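Local structure of exodeoxyribonuclease III (Methanosarcina mazei, 5J8N) at residues G188-F193 against V226-R231; L27-D32 against F74-P79; E120-K125 against M169-L174. The protein probably cleaves DNA at abasic sites and trims 3' ends as a magnesium- or manganese-dependent phosphodiesterase of the AP/ExoA repair family. The protein carries 3 engineered substitutions. All coordinates share one frame; numbering follows the deposited sequence.

Contact 1: residues G188-F193 against V226-R231; sequences GYLDSF and VSENLR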
loop_
_atom_site.group_PDB
_atom_site.type_symbol
_atom_site.label_atom_id
_atom_site.label_comp_id
_atom_site.label_asym_id
_atom_site.label_seq_id
_atom_site.Cartn_x
_atom_site.Cartn_y
_atom_site.Cartn_z
ATOM N N GLY A 188 8.439 -1.099 -16.261
ATOM C CA GLY A 188 9.484 -0.171 -15.835
ATOM C C GLY A 188 9.309 0.303 -14.406
ATOM O O GLY A 188 9.502 1.488 -14.124
ATOM N N TYR A 189 8.992 -0.611 -13.499
ATOM C CA TYR A 189 8.830 -0.285 -12.108
ATOM C C TYR A 189 9.683 -1.252 -11.296
ATOM O O TYR A 189 9.903 -2.402 -11.721
ATOM C CB TYR A 189 7.353 -0.359 -11.658
ATOM C CG TYR A 189 6.427 0.547 -12.463
ATOM C CD1 TYR A 189 5.850 0.102 -13.639
ATOM C CD2 TYR A 189 6.097 1.838 -11.994
ATOM C CE1 TYR A 189 5.032 0.915 -14.373
ATOM C CE2 TYR A 189 5.275 2.661 -12.742
ATOM C CZ TYR A 189 4.730 2.175 -13.901
ATOM O OH TYR A 189 3.879 2.979 -14.643
ATOM N N LEU A 190 10.053 -0.812 -10.097
ATOM C CA LEU A 190 10.901 -1.587 -9.184
ATOM C C LEU A 190 10.200 -1.894 -7.910
ATOM O O LEU A 190 9.541 -1.003 -7.325
ATOM C CB LEU A 190 12.187 -0.796 -8.852
ATOM C CG LEU A 190 12.963 -0.363 -10.063
ATOM C CD1 LEU A 190 14.157 0.496 -9.608
ATOM C CD2 LEU A 190 13.434 -1.585 -10.854
ATOM N N ASP A 191 10.307 -3.144 -7.442
ATOM C CA ASP A 191 9.856 -3.555 -6.105
ATOM C C ASP A 191 10.941 -3.076 -5.120
ATOM O O ASP A 191 12.058 -3.613 -5.061
ATOM C CB ASP A 191 9.666 -5.082 -6.106
ATOM C CG ASP A 191 9.260 -5.657 -4.806
ATOM O OD1 ASP A 191 9.350 -5.005 -3.759
ATOM O OD2 ASP A 191 8.840 -6.828 -4.805
ATOM N N SER A 192 10.663 -2.012 -4.385
ATOM C CA SER A 192 11.752 -1.340 -3.653
ATOM C C SER A 192 12.442 -2.272 -2.630
ATOM O O SER A 192 13.674 -2.221 -2.503
ATOM C CB SER A 192 11.268 -0.037 -2.993
ATOM O OG SER A 192 10.289 -0.296 -2.019
ATOM N N PHE A 193 11.663 -3.076 -1.889
ATOM C CA PHE A 193 12.318 -3.970 -0.935
ATOM C C PHE A 193 13.373 -4.827 -1.576
ATOM O O PHE A 193 14.460 -5.015 -1.035
ATOM C CB PHE A 193 11.271 -4.828 -0.247
ATOM C CG PHE A 193 11.842 -5.643 0.879
ATOM C CD1 PHE A 193 12.202 -5.039 2.080
ATOM C CD2 PHE A 193 12.041 -7.002 0.697
ATOM C CE1 PHE A 193 12.762 -5.787 3.111
ATOM C CE2 PHE A 193 12.599 -7.790 1.713
ATOM C CZ PHE A 193 12.983 -7.175 2.931
ATOM N N VAL A 226 8.541 1.843 -7.246
ATOM C CA VAL A 226 8.930 3.150 -7.858
ATOM C C VAL A 226 9.119 2.960 -9.333
ATOM O O VAL A 226 9.560 1.909 -9.810
ATOM C CB VAL A 226 10.193 3.762 -7.221
ATOM C CG1 VAL A 226 9.941 4.045 -5.706
ATOM C CG2 VAL A 226 11.451 2.880 -7.437
ATOM N N SER A 227 8.782 3.984 -10.103
ATOM C CA SER A 227 9.192 3.994 -11.503
ATOM C C SER A 227 10.718 4.009 -11.584
ATOM O O SER A 227 11.411 4.509 -10.687
ATOM C CB SER A 227 8.598 5.197 -12.226
ATOM O OG SER A 227 8.816 6.387 -11.460
ATOM N N GLU A 228 11.239 3.443 -12.660
ATOM C CA GLU A 228 12.681 3.299 -12.835
ATOM C C GLU A 228 13.433 4.607 -12.711
ATOM O O GLU A 228 14.582 4.610 -12.255
ATOM C CB GLU A 228 12.952 2.664 -14.234
ATOM C CG GLU A 228 14.394 2.734 -14.723
ATOM C CD GLU A 228 15.304 1.870 -13.915
ATOM O OE1 GLU A 228 16.516 2.210 -13.820
ATOM O OE2 GLU A 228 14.811 0.838 -13.394
ATOM N N ASN A 229 12.791 5.708 -13.134
ATOM C CA ASN A 229 13.475 6.998 -13.044
ATOM C C ASN A 229 13.752 7.427 -11.582
ATOM O O ASN A 229 14.570 8.338 -11.387
ATOM C CB ASN A 229 12.715 8.113 -13.773
ATOM C CG ASN A 229 11.299 8.306 -13.259
ATOM O OD1 ASN A 229 10.892 7.759 -12.240
ATOM N ND2 ASN A 229 10.523 9.130 -13.985
ATOM N N LEU A 230 13.208 6.726 -10.582
ATOM C CA LEU A 230 13.526 6.993 -9.174
ATOM C C LEU A 230 14.599 6.064 -8.572
ATOM O O LEU A 230 14.942 6.202 -7.389
ATOM C CB LEU A 230 12.252 6.883 -8.350
ATOM C CG LEU A 230 11.316 8.094 -8.439
ATOM C CD1 LEU A 230 10.014 7.793 -7.735
ATOM C CD2 LEU A 230 11.968 9.300 -7.740
ATOM N N ARG A 231 15.198 5.203 -9.384
ATOM C CA ARG A 231 16.153 4.198 -8.852
ATOM C C ARG A 231 17.230 4.828 -7.984
ATOM O O ARG A 231 17.427 4.330 -6.862
ATOM C CB ARG A 231 16.814 3.423 -9.996
ATOM C CG ARG A 231 17.870 2.408 -9.527
ATOM C CD ARG A 231 18.608 1.809 -10.737
ATOM N NE ARG A 231 17.747 0.989 -11.594
ATOM C CZ ARG A 231 17.437 -0.270 -11.310
ATOM N NH1 ARG A 231 17.900 -0.805 -10.188
ATOM N NH2 ARG A 231 16.659 -0.974 -12.125
#
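Leu190 and Val226 pair through two backbone hydrogen bonds that set the spacing of 188-193 against 226-231. Leu190 N donates to Val226 O at 2.8 Å and Val226 N returns a bond to Leu190 O at 3.0 Å, both lying in the plane of the accepting carbonyl. On the same face of the sheet Leu190 CB rests 4.0 Å from Val226 CG2. The leucine then reaches on to the charged pair Glu228 and Arg231: its CD1 sits over the middle of one face of the Arg231 guanidinium, 3.7 Å above the plane, and its CD2 approaches Arg231 NH2 to 3.5 Å. The two side chains cross at about a right angle, a methyl group lying on the face of a flat cation whose edge is already engaged. That edge is gripped side-on by Glu228 in a salt bridge, Arg231 NE lying 2.8 Å from Glu228 OE1, almost straight (172°), and NH2 bonded to OE2. The bend of the arginine at chi3 (-66°) turns the guanidinium edge back toward the glutamate, one turn earlier in the 3-10 segment 228-231. This short antiparallel pairing adds strand 189-191 to strand 218-227 in one of the two sheets of the DNase I-like fold. Tyr189 and Ser227, the neighbouring non-hydrogen-bonded pair, face helix 119-141 instead, and Tyr189 CD2 lies 3.8 Å from Ser227 CA. The tyrosine hydroxyl is hydrogen-bonded to Asn137 of that helix. Where the strands part, Glu228 N donates to Gly188 O, tilted out of the carbonyl plane. Gly188 leaves helix 175-186 with a positive phi (113°), at backbone angles that would press a CB against the preceding carbonyl oxygen. Ser227 OG donates to Asn229 OD1 at 2.6 Å, while Asn229 ND2 is bonded to Lys144 O.

Contact 2: residues L27-D32 against F74-P79; sequences LEHRFD and FSKNKP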
loop_
_atom_site.group_PDB
_atom_site.type_symbol
_atom_site.label_atom_id
_atom_site.label_comp_id
_atom_site.label_asym_id
_atom_site.label_seq_id
_atom_site.Cartn_x
_atom_site.Cartn_y
_atom_site.Cartn_z
ATOM N N LEU A 27 2.016 10.308 15.673
ATOM C CA LEU A 27 2.366 11.459 16.493
ATOM C C LEU A 27 3.861 11.522 16.882
ATOM O O LEU A 27 4.310 12.540 17.387
ATOM C CB LEU A 27 1.542 11.462 17.781
ATOM C CG LEU A 27 0.036 11.657 17.563
ATOM C CD1 LEU A 27 -0.628 11.708 18.900
ATOM C CD2 LEU A 27 -0.237 12.923 16.788
ATOM N N GLU A 28 4.581 10.435 16.633
ATOM C CA GLU A 28 6.013 10.422 16.851
ATOM C C GLU A 28 6.738 11.334 15.843
ATOM O O GLU A 28 7.871 11.770 16.075
ATOM C CB GLU A 28 6.524 8.972 16.722
ATOM C CG GLU A 28 7.969 8.795 17.182
ATOM C CD GLU A 28 8.393 7.347 17.118
ATOM O OE1 GLU A 28 8.040 6.618 16.168
ATOM O OE2 GLU A 28 9.107 6.974 18.077
ATOM N N HIS A 29 6.087 11.588 14.718
ATOM C CA HIS A 29 6.667 12.460 13.662
ATOM C C HIS A 29 7.918 11.877 12.990
ATOM O O HIS A 29 8.678 12.598 12.359
ATOM C CB HIS A 29 6.942 13.848 14.232
ATOM C CG HIS A 29 5.741 14.718 14.191
ATOM N ND1 HIS A 29 5.602 15.712 13.250
ATOM C CD2 HIS A 29 4.583 14.674 14.881
ATOM C CE1 HIS A 29 4.426 16.289 13.407
ATOM N NE2 HIS A 29 3.789 15.677 14.388
ATOM N N ARG A 30 8.122 10.580 13.180
ATOM C CA ARG A 30 9.262 9.903 12.585
ATOM C C ARG A 30 9.170 9.908 11.049
ATOM O O ARG A 30 10.208 9.995 10.355
ATOM C CB ARG A 30 9.291 8.455 13.118
ATOM C CG ARG A 30 10.529 7.650 12.750
ATOM C CD ARG A 30 10.577 6.345 13.589
ATOM N NE ARG A 30 11.787 5.630 13.179
ATOM C CZ ARG A 30 12.411 4.713 13.923
ATOM N NH1 ARG A 30 11.904 4.339 15.091
ATOM N NH2 ARG A 30 13.528 4.151 13.491
ATOM N N PHE A 31 7.956 9.871 10.483
ATOM C CA PHE A 31 7.782 9.674 9.038
ATOM C C PHE A 31 7.263 10.934 8.370
ATOM O O PHE A 31 6.367 11.609 8.888
ATOM C CB PHE A 31 6.865 8.471 8.795
ATOM C CG PHE A 31 7.503 7.213 9.289
ATOM C CD1 PHE A 31 8.496 6.606 8.524
ATOM C CD2 PHE A 31 7.208 6.704 10.543
ATOM C CE1 PHE A 31 9.170 5.461 8.972
ATOM C CE2 PHE A 31 7.908 5.541 10.999
ATOM C CZ PHE A 31 8.875 4.939 10.210
ATOM N N ASP A 32 7.824 11.248 7.197
ATOM C CA ASP A 32 7.347 12.376 6.418
ATOM C C ASP A 32 5.977 12.116 5.778
ATOM O O ASP A 32 5.203 13.043 5.605
ATOM C CB ASP A 32 8.346 12.733 5.319
ATOM C CG ASP A 32 9.683 13.128 5.902
ATOM O OD1 ASP A 32 9.792 14.262 6.387
ATOM O OD2 ASP A 32 10.609 12.307 5.931
ATOM N N PHE A 74 -1.241 10.821 5.224
ATOM C CA PHE A 74 -0.741 11.930 6.044
ATOM C C PHE A 74 0.604 12.392 5.536
ATOM O O PHE A 74 1.455 11.557 5.239
ATOM C CB PHE A 74 -0.539 11.474 7.499
ATOM C CG PHE A 74 -1.772 10.972 8.173
ATOM C CD1 PHE A 74 -2.198 9.639 7.983
ATOM C CD2 PHE A 74 -2.473 11.799 9.025
ATOM C CE1 PHE A 74 -3.337 9.160 8.657
ATOM C CE2 PHE A 74 -3.620 11.347 9.685
ATOM C CZ PHE A 74 -4.025 10.011 9.489
ATOM N N SER A 75 0.841 13.699 5.477
ATOM C CA SER A 75 2.172 14.159 5.076
ATOM C C SER A 75 2.491 15.446 5.766
ATOM O O SER A 75 1.656 16.343 5.968
ATOM C CB SER A 75 2.329 14.291 3.529
ATOM O OG SER A 75 1.360 15.135 2.987
ATOM N N LYS A 76 3.779 15.597 6.072
ATOM C CA LYS A 76 4.239 16.843 6.666
ATOM C C LYS A 76 4.140 18.016 5.681
ATOM O O LYS A 76 3.848 19.136 6.100
ATOM C CB LYS A 76 5.701 16.711 7.171
ATOM C CG LYS A 76 5.822 15.697 8.302
ATOM C CD LYS A 76 7.237 15.721 8.922
ATOM C CE LYS A 76 7.372 14.678 10.020
ATOM N NZ LYS A 76 8.679 14.886 10.742
ATOM N N ASN A 77 4.382 17.732 4.404
ATOM C CA ASN A 77 4.264 18.739 3.341
ATOM C C ASN A 77 2.882 18.671 2.674
ATOM O O ASN A 77 2.326 17.586 2.524
ATOM C CB ASN A 77 5.347 18.536 2.287
ATOM C CG ASN A 77 6.748 18.895 2.800
ATOM O OD1 ASN A 77 6.900 19.677 3.729
ATOM N ND2 ASN A 77 7.751 18.313 2.180
ATOM N N LYS A 78 2.384 19.833 2.246
ATOM C CA LYS A 78 1.087 19.886 1.571
ATOM C C LYS A 78 1.263 19.411 0.138
ATOM O O LYS A 78 2.132 19.881 -0.562
ATOM C CB LYS A 78 0.509 21.309 1.574
ATOM C CG LYS A 78 -0.928 21.333 1.035
ATOM C CD LYS A 78 -1.398 22.745 0.696
ATOM C CE LYS A 78 -1.497 23.586 1.926
ATOM N NZ LYS A 78 -2.217 24.856 1.580
ATOM N N PRO A 79 0.435 18.459 -0.277
ATOM C CA PRO A 79 0.476 18.080 -1.685
ATOM C C PRO A 79 0.178 19.219 -2.617
ATOM O O PRO A 79 -0.604 20.109 -2.280
ATOM C CB PRO A 79 -0.659 17.068 -1.828
ATOM C CG PRO A 79 -1.008 16.630 -0.451
ATOM C CD PRO A 79 -0.602 17.733 0.472
HETATM O O HOH W 1 7.471 17.243 11.874
HETATM O O HOH W 2 5.942 15.310 3.677
HETATM O O HOH W 3 10.779 14.713 8.842
#
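Asp32 and Lys76 bring the two backbones together where the loop 27-32 approaches the end of strand 71-75. Lys76 N donates to Asp32 O at 3.0 Å in a nearly straight bond, within the plane of the carbonyl, and Ser75 CA adds a CA-H...O contact to the same oxygen at 3.3 Å. A water also donates to Asp32 O and accepts from Asn77 N. Earlier in the loop, His29 takes a positive phi as the chain leaves helix 22-27. The side chain of Lys76, extended beyond CG, runs back along the loop: CD passes 3.9 Å from Asp32 OD1, CE lies 3.4 Å from Phe31 O, and NZ ends 2.8 Å from His29 O, to which it donates. Two waters complete the grip on the ammonium, one shared with His29 ND1 and the other with Asp32 OD1, the latter bridging opposite charges too far apart for a direct salt bridge. Were Lys76 replaced by an alanine, His29 O would probably lose its ammonium donor and the two waters one of their partners each. Asp32 OD2 accepts from Asn5 N of strand 3-10, and Phe31 O takes the hydroxyl of Tyr56, whose ring also meets that of His29. The contact thus ties the loop between helix 22-27 and strand 33-37 to the end of strand 71-75, the antiparallel neighbour of 33-37.

Contact 3: residues E120-K125 against M169-L174; sequences ERLGYK and MISGFL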
loop_
_atom_site.group_PDB
_atom_site.type_symbol
_atom_site.label_atom_id
_atom_site.label_comp_id
_atom_site.label_asym_id
_atom_site.label_seq_id
_atom_site.Cartn_x
_atom_site.Cartn_y
_atom_site.Cartn_z
ATOM N N GLU A 120 -16.151 -13.590 -8.992
ATOM C CA GLU A 120 -16.447 -12.264 -9.504
ATOM C C GLU A 120 -15.470 -11.260 -8.864
ATOM O O GLU A 120 -15.031 -10.292 -9.529
ATOM C CB GLU A 120 -17.901 -11.892 -9.246
ATOM C CG GLU A 120 -18.252 -10.476 -9.588
ATOM C CD GLU A 120 -18.665 -9.693 -8.377
ATOM O OE1 GLU A 120 -19.245 -10.286 -7.438
ATOM O OE2 GLU A 120 -18.377 -8.484 -8.355
ATOM N N ARG A 121 -15.088 -11.481 -7.606
ATOM C CA ARG A 121 -14.188 -10.529 -6.982
ATOM C C ARG A 121 -12.765 -10.755 -7.460
ATOM O O ARG A 121 -12.012 -9.796 -7.556
ATOM C CB ARG A 121 -14.234 -10.571 -5.450
ATOM C CG ARG A 121 -15.510 -9.974 -4.881
ATOM C CD ARG A 121 -15.782 -8.571 -5.422
ATOM N NE ARG A 121 -14.825 -7.623 -4.876
ATOM C CZ ARG A 121 -14.865 -6.314 -5.071
ATOM N NH1 ARG A 121 -15.785 -5.762 -5.848
ATOM N NH2 ARG A 121 -13.970 -5.576 -4.468
ATOM N N LEU A 122 -12.431 -11.990 -7.811
ATOM C CA LEU A 122 -11.124 -12.220 -8.444
ATOM C C LEU A 122 -11.104 -11.454 -9.801
ATOM O O LEU A 122 -10.107 -10.781 -10.113
ATOM C CB LEU A 122 -10.865 -13.719 -8.666
ATOM C CG LEU A 122 -9.585 -14.027 -9.464
ATOM C CD1 LEU A 122 -8.344 -13.432 -8.778
ATOM C CD2 LEU A 122 -9.428 -15.541 -9.652
ATOM N N GLY A 123 -12.200 -11.477 -10.530
ATOM C CA GLY A 123 -12.312 -10.779 -11.807
ATOM C C GLY A 123 -12.141 -9.292 -11.580
ATOM O O GLY A 123 -11.441 -8.615 -12.346
ATOM N N TYR A 124 -12.754 -8.780 -10.524
ATOM C CA TYR A 124 -12.699 -7.372 -10.215
ATOM C C TYR A 124 -11.276 -6.980 -9.872
ATOM O O TYR A 124 -10.783 -5.931 -10.304
ATOM C CB TYR A 124 -13.654 -7.051 -9.039
ATOM C CG TYR A 124 -13.729 -5.580 -8.650
ATOM C CD1 TYR A 124 -14.695 -4.744 -9.231
ATOM C CD2 TYR A 124 -12.894 -5.033 -7.695
ATOM C CE1 TYR A 124 -14.757 -3.406 -8.869
ATOM C CE2 TYR A 124 -12.966 -3.708 -7.325
ATOM C CZ TYR A 124 -13.910 -2.902 -7.916
ATOM O OH TYR A 124 -13.948 -1.592 -7.528
ATOM N N LYS A 125 -10.614 -7.783 -9.038
ATOM C CA LYS A 125 -9.213 -7.563 -8.705
ATOM C C LYS A 125 -8.335 -7.467 -9.972
ATOM O O LYS A 125 -7.535 -6.533 -10.097
ATOM C CB LYS A 125 -8.706 -8.697 -7.794
ATOM C CG LYS A 125 -7.249 -8.575 -7.408
ATOM C CD LYS A 125 -6.848 -9.770 -6.539
ATOM C CE LYS A 125 -5.395 -9.585 -6.067
ATOM N NZ LYS A 125 -4.945 -10.794 -5.295
ATOM N N MET A 169 -3.695 -22.449 -5.187
ATOM C CA MET A 169 -5.094 -22.360 -5.635
ATOM C C MET A 169 -5.842 -21.225 -4.926
ATOM O O MET A 169 -7.077 -21.121 -5.041
ATOM C CB MET A 169 -5.810 -23.691 -5.396
ATOM C CG MET A 169 -5.210 -24.835 -6.171
ATOM S SD MET A 169 -6.326 -26.223 -6.278
ATOM C CE MET A 169 -6.319 -26.796 -4.587
ATOM N N ILE A 170 -5.123 -20.432 -4.150
ATOM C CA ILE A 170 -5.724 -19.377 -3.333
ATOM C C ILE A 170 -5.414 -18.007 -3.908
ATOM O O ILE A 170 -4.245 -17.695 -4.136
ATOM C CB ILE A 170 -5.189 -19.408 -1.871
ATOM C CG1 ILE A 170 -5.486 -20.760 -1.209
ATOM C CG2 ILE A 170 -5.752 -18.219 -1.021
ATOM C CD1 ILE A 170 -6.936 -21.109 -1.214
ATOM N N SER A 171 -6.435 -17.183 -4.145
ATOM C CA SER A 171 -6.193 -15.786 -4.542
ATOM C C SER A 171 -5.256 -15.113 -3.543
ATOM O O SER A 171 -5.468 -15.173 -2.320
ATOM C CB SER A 171 -7.528 -15.019 -4.655
ATOM O OG SER A 171 -7.236 -13.625 -4.964
ATOM N N GLY A 172 -4.201 -14.489 -4.075
ATOM C CA GLY A 172 -3.063 -14.082 -3.271
ATOM C C GLY A 172 -1.810 -14.731 -3.848
ATOM O O GLY A 172 -0.716 -14.182 -3.739
ATOM N N PHE A 173 -1.973 -15.920 -4.408
ATOM C CA PHE A 173 -0.820 -16.596 -4.974
ATOM C C PHE A 173 -1.188 -17.381 -6.226
ATOM O O PHE A 173 -0.576 -18.411 -6.506
ATOM C CB PHE A 173 -0.145 -17.525 -3.933
ATOM C CG PHE A 173 1.301 -17.824 -4.260
ATOM C CD1 PHE A 173 2.206 -16.769 -4.446
ATOM C CD2 PHE A 173 1.753 -19.132 -4.427
ATOM C CE1 PHE A 173 3.532 -17.011 -4.839
ATOM C CE2 PHE A 173 3.118 -19.399 -4.804
ATOM C CZ PHE A 173 3.982 -18.311 -4.990
ATOM N N LEU A 174 -2.200 -16.903 -6.958
ATOM C CA LEU A 174 -2.560 -17.539 -8.228
ATOM C C LEU A 174 -1.584 -17.199 -9.326
ATOM O O LEU A 174 -1.095 -16.066 -9.386
ATOM C CB LEU A 174 -3.971 -17.142 -8.666
ATOM C CG LEU A 174 -5.101 -17.558 -7.701
ATOM C CD1 LEU A 174 -6.379 -16.861 -8.141
ATOM C CD2 LEU A 174 -5.354 -19.058 -7.753
HETATM O O HOH W 4 -6.512 -11.677 -3.214
#
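Leu122 and Leu174 meet tip to tip, Leu122 CD2 lying 3.6 Å from Leu174 CD1, where helix 119-141 of the DNase I-like fold packs on the loop leading into helix 175-186. Leu122 places its CG anti to the backbone N (chi1 174°), which sends the branch out from the helix toward the loop; CD1 also comes 4.0 Å from Ser171 OG. Leu174 stands at the N-cap position of helix 175-186, so this apolar contact joins the flank of one helix to the start of another.

One turn beyond Leu122, Lys125 runs out fully extended beside the leucine pair and delivers its ammonium to the polar side of the loop. Lys125 NZ stops 3.7 Å from Ser171 OG, and a water closes the interval, accepting from the ammonium at 2.8 Å and donating to the hydroxyl at 2.7 Å. Both groups have Glu177 as their main partner: OE2 forms a salt bridge with Lys125 and a hydrogen bond with Ser171, while OE1 takes the backbone N-H groups of Gly172 and Leu174. The buried lysine charge is thereby matched by a carboxylate, which probably favours its protonated state. Lys125 NZ is also bonded to Thr154 OG1 and to the carbonyl oxygen of Asn153, the predicted transition-state stabiliser, and so could help to position that residue's backbone. At Gly172 the chain turns with phi 123°, which favours glycine, and the turn is closed by Phe173 N donating to Ile170 O at 2.9 Å.

How the contacts relate
Contact 2, contact 3 and contact 1 involve separate segments of one DNase I-like domain, and along the chain each closes before the next opens. Contact 2 lies at the adjoining ends of strands 33-37 and 71-75 of one sheet, contact 1 on the other sheet, and contact 3 among the helices flanking that second sheet. Contacts 2 and 3 are on opposite sides of the chain's centre, their own centres 34 Å apart; contact 1 is 22 Å from contact 2 and 25 Å from contact 3, centre to centre. Helix 119-141 links contacts 3 and 1, and helix 175-186 runs from just after 169-174 to just before 188-193. Of the three, contact 3 approaches the predicted catalytic residues.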